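Local coordinates for Endonuclease/exonuclease/phosphatase domain-containing protein (Enterococcus faecalis, PDB 3L1W) that is of unknown function but belongs to the endonuclease/exonuclease/phosphatase family and may act as a 3'-5' RNA exonuclease, at residues I136-H139 / A140-A143. Residues are numbered along the deposited sequence; the frame is centred on the assembly and turned at random.
With SO4 (sulfate ion), chain H.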
loop_
_atom_site.group_PDB
_atom_site.type_symbol
_atom_site.label_atom_id
_atom_site.label_comp_id
_atom_site.label_asym_id
_atom_site.label_seq_id
_atom_site.Cartn_x
_atom_site.Cartn_y
_atom_site.Cartn_z
ATOM N N ILE A 136 2.131 16.902 -26.772
ATOM C CA ILE A 136 2.188 18.133 -27.550
ATOM C C ILE A 136 0.857 18.903 -27.627
ATOM O O ILE A 136 0.840 20.127 -27.502
ATOM C CB ILE A 136 2.755 17.852 -28.965
ATOM C CG1 ILE A 136 3.287 19.125 -29.607
ATOM C CG2 ILE A 136 1.714 17.206 -29.851
ATOM C CD1 ILE A 136 3.790 18.896 -31.015
ATOM N N SER A 137 -0.255 18.195 -27.822
ATOM C CA SER A 137 -1.537 18.867 -27.997
ATOM C C SER A 137 -2.713 17.927 -27.820
ATOM O O SER A 137 -2.573 16.712 -27.940
ATOM C CB SER A 137 -1.617 19.489 -29.394
ATOM O OG SER A 137 -1.842 18.488 -30.378
ATOM N N ALA A 138 -3.878 18.494 -27.528
ATOM C CA ALA A 138 -5.098 17.706 -27.432
ATOM C C ALA A 138 -5.433 17.032 -28.766
ATOM O O ALA A 138 -5.949 15.916 -28.791
ATOM C CB ALA A 138 -6.260 18.570 -26.960
ATOM N N HIS A 139 -5.150 17.711 -29.875
ATOM C CA HIS A 139 -5.413 17.122 -31.182
ATOM C C HIS A 139 -4.548 15.888 -31.414
ATOM O O HIS A 139 -5.021 14.885 -31.944
ATOM C CB HIS A 139 -5.210 18.146 -32.309
ATOM C CG HIS A 139 -6.314 19.149 -32.414
ATOM N ND1 HIS A 139 -6.116 20.430 -32.890
ATOM C CD2 HIS A 139 -7.629 19.063 -32.103
ATOM C CE1 HIS A 139 -7.262 21.086 -32.870
ATOM N NE2 HIS A 139 -8.196 20.279 -32.397
ATOM N N ALA A 140 -3.284 15.960 -31.008
ATOM C CA ALA A 140 -2.381 14.818 -31.121
ATOM C C ALA A 140 -2.850 13.642 -30.273
ATOM O O ALA A 140 -2.709 12.484 -30.665
ATOM C CB ALA A 140 -0.965 15.208 -30.723
ATOM N N ARG A 141 -3.385 13.936 -29.093
ATOM C CA ARG A 141 -3.874 12.873 -28.234
ATOM C C ARG A 141 -5.094 12.188 -28.831
ATOM O O ARG A 141 -5.186 10.965 -28.841
ATOM C CB ARG A 141 -4.176 13.423 -26.836
ATOM C CG ARG A 141 -2.911 13.858 -26.115
ATOM C CD ARG A 141 -3.176 14.326 -24.696
ATOM N NE ARG A 141 -3.566 15.729 -24.578
ATOM C CZ ARG A 141 -2.711 16.748 -24.563
ATOM N NH1 ARG A 141 -1.410 16.537 -24.733
ATOM N NH2 ARG A 141 -3.163 17.986 -24.395
ATOM N N LEU A 142 -6.038 12.983 -29.320
ATOM C CA LEU A 142 -7.224 12.429 -29.948
ATOM C C LEU A 142 -6.801 11.567 -31.128
ATOM O O LEU A 142 -7.323 10.476 -31.327
ATOM C CB LEU A 142 -8.141 13.548 -30.433
ATOM C CG LEU A 142 -9.498 13.134 -31.008
ATOM C CD1 LEU A 142 -10.377 12.506 -29.938
ATOM C CD2 LEU A 142 -10.188 14.343 -31.610
ATOM N N ALA A 143 -5.848 12.063 -31.910
ATOM C CA ALA A 143 -5.404 11.346 -33.103
ATOM C C ALA A 143 -4.729 10.028 -32.752
ATOM O O ALA A 143 -4.953 9.012 -33.413
ATOM C CB ALA A 143 -4.472 12.221 -33.946
HETATM S S SO4 H . -3.541 22.210 -26.732
HETATM O O1 SO4 H . -2.223 22.263 -26.094
HETATM O O2 SO4 H . -4.190 20.943 -26.430
HETATM O O3 SO4 H . -4.361 23.308 -26.228
HETATM O O4 SO4 H . -3.395 22.350 -28.180
#
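S137 and A140 meet at the first turn of helix 138-151, where the backbone passes from an extended S137 into regular i to i+4 bonding: S137 O accepts from R141 N (3.1 Å), A138 O from L142 N and H139 O from A143 N. S137 is the N-cap. Chi1 of 75° sets OG between the backbone N and the carbonyl carbon, from where it reaches forward to accept from A140 N at 3.0 Å, nearly straight at 160°. Serine suits the N-cap because its short side chain can accept from a first-turn amide that has no helix carbonyl a turn earlier to bond to. Beside OG, the A140 methyl meets CG2 of I136 at 3.5 Å, a tight apolar contact for which alanine is small enough. R141, its long chain bent at chi3 (-85°), reaches back past the first turn and lays one guanidinium face over the S137 carbonyl, with S137 O 3.3 Å above the guanidinium plane, over its centre. Arginine's several N-H groups serve two partners at once: NH2 forms a salt bridge to E173 and NH1 a hydrogen bond to D134 O, which together restrain the group's rotation and join the helix start to the loop of E173 and the backbone just before it. A sulfate, probably from the crystallisation liquor, takes the A138 amide N through O2 at 2.7 Å. That bond and the helix dipole would favour an anion here, R141 probably adding to the positive field although already paired with E173.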